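Local atomic coordinates of FAD:protein FMN transferase (Vibrio cholerae, PDB entry 6NXI), a protein that probably transfers the FMN part of FAD to a threonine hydroxyl of a target flavoprotein, using magnesium and releasing AMP. Residues Val258-Lys263 against Gly270-Leu275; Ser154-Gly159 against Ser264-Asp269. One frame throughout, in Å; residues are numbered along the deposited sequence. Where two conformers were deposited one is given.

Followed from the N terminus, the chain first supplies 154-159, the turn that opens helix 157-171, then runs through the middle strands of the eight-stranded antiparallel sheet to strand 255-262. Interaction 1 closes a short loop there: only six residues separate 258-263 from 270-275, and helix 265-278 folds back over the strand it follows. Interaction 2 closes a long loop of 104 residues, bringing 264-269 against 154-159. The segments alternate, so the two contacts cross, and they share helix 265-278. That helix thereby ties the sheet to the start of helix 157-171, and both contacts reach the same magnesium ion and FAD.

Interaction 1 of 2, residues Val258-Lys263 against Gly270-Leu275; sequences VTVLDK and GLATGL. With MG (magnesium ion), chain C; FAD (flavin-adenine dinucleotide), chain B.
Val260 meets helix 265-278 with both of its methyls. CG2 packs on the backbone of Ala272, 3.6 Å from Ala272 CA, and CG1 lies 3.9 Å from Leu271 CB. The Val260 and Leu271 side chains cross at about a right angle. With CG1 anti to the backbone N (chi1 177°), Val260 spreads its two branches over neighbouring helix residues, and CG2 also comes within 4.2 Å of Leu275 CD1, one turn further on. Val258, two residues earlier, faces the helix in the same way: its CB is 3.6 Å from Ala272 O, and its CG1 lies 4.3 Å from Leu275 CB. The methyl of Ala272 lies alongside the strand, 3.8 Å from both Val258 O and Val260 CG2. No hydrogen bond joins the segments; five buried apolar residues make the contact. This is a strand-turn-helix unit of the ApbE fold, in which the helix runs back over the strand it follows at 144°, the axes of the two segments approaching to 7.4 Å. The strand is held on both flanks by backbone bonds, Val258 and Val260 to Ser225 and Ala223 of strand 220-225, Thr259 to Leu295 of strand 294-299. Val294 of that last strand touches Val258, Val260 and Leu275, extending the apolar layer under the helix. From Ala272 the helix turns Thr273 away from the strand, toward the nucleotide. Thr273 OG1, anti to its own carbonyl carbon (chi1 -53°), binds a magnesium ion at 2.3 Å, and the ion is also held by FAD O2A, an oxygen of the AMP-side phosphate. Thr155 and Asp269 complete the protein ligands of this ion, while Thr273 OG1 and Ser225 OG share a hydrogen bond.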
# COMPACT_ATOMS: atom_id res chain seq x y z
N VAL A 258 4.01 -4.74 9.58
CA VAL A 258 4.87 -3.56 9.50
C VAL A 258 3.94 -2.39 9.39
O VAL A 258 3.10 -2.39 8.46
CB VAL A 258 5.81 -3.63 8.28
CG1 VAL A 258 6.65 -2.39 8.21
CG2 VAL A 258 6.68 -4.89 8.31
N THR A 259 4.10 -1.45 10.32
CA THR A 259 3.40 -0.15 10.32
C THR A 259 4.41 0.96 10.01
O THR A 259 5.43 1.05 10.70
CB THR A 259 2.73 0.10 11.67
OG1 THR A 259 1.91 -1.04 11.92
CG2 THR A 259 1.91 1.37 11.59
N VAL A 260 4.10 1.82 9.02
CA VAL A 260 4.96 2.93 8.58
C VAL A 260 4.14 4.23 8.65
O VAL A 260 3.00 4.27 8.15
CB VAL A 260 5.50 2.68 7.16
CG1 VAL A 260 6.31 3.87 6.70
CG2 VAL A 260 6.32 1.40 7.08
N LEU A 261 4.76 5.26 9.22
CA LEU A 261 4.25 6.65 9.08
C LEU A 261 5.04 7.40 7.99
O LEU A 261 6.26 7.29 7.92
CB LEU A 261 4.40 7.38 10.40
CG LEU A 261 3.92 6.65 11.63
CD1 LEU A 261 4.13 7.52 12.88
CD2 LEU A 261 2.48 6.24 11.49
N ASP A 262 4.32 8.20 7.22
CA ASP A 262 4.94 9.14 6.25
C ASP A 262 3.91 10.24 6.01
O ASP A 262 2.75 9.95 6.10
CB ASP A 262 5.31 8.45 4.94
CG ASP A 262 6.23 9.27 4.04
OD1 ASP A 262 7.46 9.18 4.27
OD2 ASP A 262 5.72 10.03 3.15
N LYS A 263 4.36 11.41 5.61
CA LYS A 263 3.46 12.50 5.19
C LYS A 263 2.59 12.05 4.00
O LYS A 263 1.46 12.55 3.86
CB LYS A 263 4.29 13.74 4.88
CG LYS A 263 4.96 14.37 6.10
CD LYS A 263 3.99 14.95 7.10
CE LYS A 263 4.66 15.77 8.19
NZ LYS A 263 3.85 15.72 9.43
N GLY A 270 3.88 1.79 0.10
CA GLY A 270 5.03 1.12 -0.54
C GLY A 270 6.04 0.67 0.50
O GLY A 270 6.54 -0.48 0.41
N LEU A 271 6.34 1.53 1.46
CA LEU A 271 7.38 1.23 2.48
C LEU A 271 6.97 0.06 3.36
O LEU A 271 7.82 -0.83 3.60
CB LEU A 271 7.65 2.47 3.33
CG LEU A 271 8.59 3.46 2.65
CD1 LEU A 271 8.65 4.72 3.46
CD2 LEU A 271 9.99 2.90 2.45
N ALA A 272 5.71 0.02 3.77
CA ALA A 272 5.29 -1.04 4.71
C ALA A 272 5.51 -2.40 4.02
O ALA A 272 6.03 -3.32 4.68
CB ALA A 272 3.86 -0.80 5.12
N THR A 273 5.12 -2.53 2.75
CA THR A 273 5.25 -3.84 2.06
C THR A 273 6.75 -4.11 1.85
O THR A 273 7.23 -5.25 2.04
CB THR A 273 4.45 -3.85 0.75
OG1 THR A 273 3.07 -3.44 0.98
CG2 THR A 273 4.51 -5.23 0.15
N GLY A 274 7.50 -3.11 1.36
CA GLY A 274 8.91 -3.28 1.05
C GLY A 274 9.71 -3.67 2.26
O GLY A 274 10.49 -4.66 2.18
N LEU A 275 9.51 -2.99 3.39
CA LEU A 275 10.27 -3.32 4.61
C LEU A 275 9.86 -4.73 5.10
O LEU A 275 10.74 -5.50 5.56
CB LEU A 275 10.06 -2.23 5.66
CG LEU A 275 10.54 -0.83 5.27
CD1 LEU A 275 10.26 0.13 6.42
CD2 LEU A 275 12.02 -0.79 4.93
MG MG C . 1.90 -1.53 0.29
PA FAD B . 0.09 -4.49 0.50
O1A FAD B . 0.70 -5.27 1.61
O2A FAD B . 0.07 -3.01 0.58
O5B FAD B . 0.76 -4.90 -0.89
C5B FAD B . 0.53 -6.28 -1.28
C4B FAD B . 0.09 -6.38 -2.72
O4B FAD B . 1.08 -5.84 -3.63
C3B FAD B . -0.14 -7.82 -3.15
O3B FAD B . -1.51 -8.18 -2.95
C2B FAD B . 0.29 -7.82 -4.62
O2B FAD B . -0.74 -7.36 -5.46
C1B FAD B . 1.44 -6.82 -4.61
N9A FAD B . 2.75 -7.33 -4.27
C8A FAD B . 3.08 -8.54 -3.65
N7A FAD B . 4.36 -8.61 -3.37
C5A FAD B . 4.92 -7.45 -3.85
C6A FAD B . 6.24 -6.98 -3.87
N6A FAD B . 7.28 -7.62 -3.31
N1A FAD B . 6.44 -5.75 -4.39
C2A FAD B . 5.39 -5.10 -4.93
N3A FAD B . 4.10 -5.44 -4.97
C4A FAD B . 3.93 -6.65 -4.41
N1 FAD B . -8.97 -6.27 -5.69
C2 FAD B . -10.05 -6.90 -6.26
O2 FAD B . -10.41 -8.02 -5.83
N3 FAD B . -10.77 -6.33 -7.25
C4 FAD B . -10.46 -5.11 -7.78
O4 FAD B . -11.11 -4.63 -8.70
C4X FAD B . -9.32 -4.42 -7.23
N5 FAD B . -8.99 -3.24 -7.72
C5X FAD B . -7.89 -2.61 -7.18
C6 FAD B . -7.50 -1.36 -7.71
C7 FAD B . -6.42 -0.65 -7.23
C7M FAD B . -6.06 0.69 -7.84
C8 FAD B . -5.68 -1.20 -6.15
C8M FAD B . -4.48 -0.49 -5.59
C9 FAD B . -6.06 -2.44 -5.63
C9A FAD B . -7.16 -3.16 -6.11
N10 FAD B . -7.54 -4.41 -5.62
C10 FAD B . -8.63 -5.08 -6.16
C1' FAD B . -6.84 -5.00 -4.46
C2' FAD B . -5.52 -5.61 -4.77
O2' FAD B . -5.67 -6.72 -5.64
C3' FAD B . -4.87 -6.09 -3.46
O3' FAD B . -5.62 -7.11 -2.83
C4' FAD B . -4.72 -5.01 -2.40
O4' FAD B . -4.34 -3.80 -3.02
C5' FAD B . -3.77 -5.44 -1.30
O5' FAD B . -3.52 -4.29 -0.45
P FAD B . -2.80 -4.49 0.94
O1P FAD B . -3.35 -5.63 1.67
O2P FAD B . -2.77 -3.08 1.48
O3P FAD B . -1.39 -4.97 0.37

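Interaction 2 of 2, residues Ser154-Gly159 against Ser264-Asp269; sequences STIAKG and SCMTAD. With MG (magnesium ion), chain C; MG (magnesium ion), chain D; FAD (flavin-adenine dinucleotide), chain B.
Gly159 lies against Met266 and Asp269 at the tight end of this contact, its CA 3.7 Å from Met266 CA. With no side chain on Gly159, the two backbones come together, and Cys265 CB lies 3.4 Å from Gly159 O. Beside it, Ile156 and Met266 run side by side, and Ile156 CG1 presses on Met266 CG at 3.5 Å, closer than usual for two carbons. Gly159 N donates to Asp269 OD2 (3.1 Å), meeting it on the anti side and 30° out of the carboxylate plane. Here the first turn of helix 157-171 meets that of helix 265-278, whose N-cap Ser264 accepts from Thr267 N. Toward FAD the packing gives way to ions and water. Asp269 CG, anti to the backbone N (chi1 -163°), sets OD1 as a bridge to two magnesium ions, 2.2 Å from one and 2.6 Å from the other. The more distant ion also takes Asp269 O and Thr155 O; the nearer one bridges both phosphates through FAD O2A and O2P, with Glu184 and two waters. One of these waters donates to Asp269 OD2 and Ser154 O. In one of its two conformers, Lys158 NZ, also bonded to Gly182 O, donates to FAD O2P (2.9 Å).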
# COMPACT_ATOMS: atom_id res chain seq x y z
N SER A 154 -0.87 -2.69 -6.77
CA SER A 154 -1.75 -3.00 -5.60
C SER A 154 -1.14 -2.50 -4.30
O SER A 154 -1.89 -2.25 -3.32
CB SER A 154 -2.00 -4.50 -5.55
OG SER A 154 -2.85 -4.86 -6.62
N THR A 155 0.19 -2.41 -4.25
CA THR A 155 0.94 -2.18 -3.00
C THR A 155 1.00 -0.70 -2.74
O THR A 155 1.55 -0.35 -1.70
CB THR A 155 2.33 -2.78 -3.07
OG1 THR A 155 2.82 -2.94 -1.74
CG2 THR A 155 3.32 -1.98 -3.86
N ILE A 156 0.59 0.14 -3.69
CA ILE A 156 0.97 1.58 -3.58
C ILE A 156 -0.19 2.45 -4.03
O ILE A 156 -0.29 3.64 -3.56
CB ILE A 156 2.27 1.84 -4.34
CG1 ILE A 156 2.81 3.26 -4.13
CG2 ILE A 156 2.13 1.43 -5.81
CD1 ILE A 156 4.25 3.45 -4.69
N ALA A 157 -0.95 2.03 -5.03
CA ALA A 157 -2.00 2.93 -5.56
C ALA A 157 -3.14 3.10 -4.54
O ALA A 157 -3.89 4.12 -4.67
CB ALA A 157 -2.49 2.43 -6.88
N LYS A 158 -3.30 2.25 -3.52
CA LYS A 158 -4.29 2.51 -2.44
C LYS A 158 -3.87 3.77 -1.66
O LYS A 158 -4.71 4.64 -1.44
CB LYS A 158 -4.41 1.29 -1.54
CG LYS A 158 -5.75 1.04 -0.90
CD LYS A 158 -5.90 -0.44 -0.52
CE LYS A 158 -5.00 -0.79 0.63
NZ LYS A 158 -5.45 -2.00 1.35
N GLY A 159 -2.62 3.85 -1.22
CA GLY A 159 -2.02 5.02 -0.55
C GLY A 159 -2.20 6.23 -1.42
O GLY A 159 -2.51 7.29 -0.92
N SER A 264 3.06 11.13 3.16
CA SER A 264 2.35 10.57 2.01
C SER A 264 1.89 9.14 2.30
O SER A 264 2.71 8.32 2.67
CB SER A 264 3.21 10.59 0.76
OG SER A 264 2.66 9.75 -0.21
N CYS A 265 0.60 8.91 2.13
CA CYS A 265 0.05 7.55 2.26
C CYS A 265 0.61 6.66 1.15
O CYS A 265 0.96 5.52 1.41
CB CYS A 265 -1.46 7.55 2.30
SG CYS A 265 -2.10 5.99 2.97
N MET A 266 0.74 7.17 -0.04
CA MET A 266 1.39 6.41 -1.15
C MET A 266 2.75 5.88 -0.66
O MET A 266 3.08 4.64 -0.80
CB MET A 266 1.58 7.30 -2.36
CG MET A 266 2.37 6.61 -3.42
SD MET A 266 2.69 7.55 -4.91
CE MET A 266 3.56 8.97 -4.29
N THR A 267 3.57 6.74 -0.10
CA THR A 267 4.93 6.40 0.35
C THR A 267 4.86 5.42 1.51
O THR A 267 5.60 4.40 1.50
CB THR A 267 5.72 7.66 0.67
OG1 THR A 267 5.77 8.40 -0.56
CG2 THR A 267 7.10 7.29 1.16
N ALA A 268 3.99 5.67 2.49
CA ALA A 268 3.86 4.76 3.65
C ALA A 268 3.44 3.38 3.17
O ALA A 268 4.00 2.38 3.67
CB ALA A 268 2.90 5.24 4.66
N ASP A 269 2.55 3.32 2.18
CA ASP A 269 2.00 2.04 1.64
C ASP A 269 3.12 1.21 1.02
O ASP A 269 3.24 0.00 1.36
CB ASP A 269 0.87 2.37 0.67
CG ASP A 269 -0.07 1.22 0.33
OD1 ASP A 269 0.06 0.14 0.97
OD2 ASP A 269 -0.88 1.40 -0.61
MG MG C . 1.90 -1.53 0.29
MG MG D . -1.32 -1.49 1.22
PA FAD B . 0.09 -4.49 0.50
O1A FAD B . 0.70 -5.27 1.61
O2A FAD B . 0.07 -3.01 0.58
O5B FAD B . 0.76 -4.90 -0.89
C5B FAD B . 0.53 -6.28 -1.28
C4B FAD B . 0.09 -6.38 -2.72
O4B FAD B . 1.08 -5.84 -3.63
C3B FAD B . -0.14 -7.82 -3.15
O3B FAD B . -1.51 -8.18 -2.95
C2B FAD B . 0.29 -7.82 -4.62
O2B FAD B . -0.74 -7.36 -5.46
C1B FAD B . 1.44 -6.82 -4.61
N9A FAD B . 2.75 -7.33 -4.27
C8A FAD B . 3.08 -8.54 -3.65
N7A FAD B . 4.36 -8.61 -3.37
C5A FAD B . 4.92 -7.45 -3.85
C6A FAD B . 6.24 -6.98 -3.87
N6A FAD B . 7.28 -7.62 -3.31
N1A FAD B . 6.44 -5.75 -4.39
C2A FAD B . 5.39 -5.10 -4.93
N3A FAD B . 4.10 -5.44 -4.97
C4A FAD B . 3.93 -6.65 -4.41
N1 FAD B . -8.97 -6.27 -5.69
C2 FAD B . -10.05 -6.90 -6.26
O2 FAD B . -10.41 -8.02 -5.83
N3 FAD B . -10.77 -6.33 -7.25
C4 FAD B . -10.46 -5.11 -7.78
O4 FAD B . -11.11 -4.63 -8.70
C4X FAD B . -9.32 -4.42 -7.23
N5 FAD B . -8.99 -3.24 -7.72
C5X FAD B . -7.89 -2.61 -7.18
C6 FAD B . -7.50 -1.36 -7.71
C7 FAD B . -6.42 -0.65 -7.23
C7M FAD B . -6.06 0.69 -7.84
C8 FAD B . -5.68 -1.20 -6.15
C8M FAD B . -4.48 -0.49 -5.59
C9 FAD B . -6.06 -2.44 -5.63
C9A FAD B . -7.16 -3.16 -6.11
N10 FAD B . -7.54 -4.41 -5.62
C10 FAD B . -8.63 -5.08 -6.16
C1' FAD B . -6.84 -5.00 -4.46
C2' FAD B . -5.52 -5.61 -4.77
O2' FAD B . -5.67 -6.72 -5.64
C3' FAD B . -4.87 -6.09 -3.46
O3' FAD B . -5.62 -7.11 -2.83
C4' FAD B . -4.72 -5.01 -2.40
O4' FAD B . -4.34 -3.80 -3.02
C5' FAD B . -3.77 -5.44 -1.30
O5' FAD B . -3.52 -4.29 -0.45
P FAD B . -2.80 -4.49 0.94
O1P FAD B . -3.35 -5.63 1.67
O2P FAD B . -2.77 -3.08 1.48
O3P FAD B . -1.39 -4.97 0.37
O HOH W 1 -1.99 -0.90 -0.97
O HOH W 2 0.30 -1.58 3.23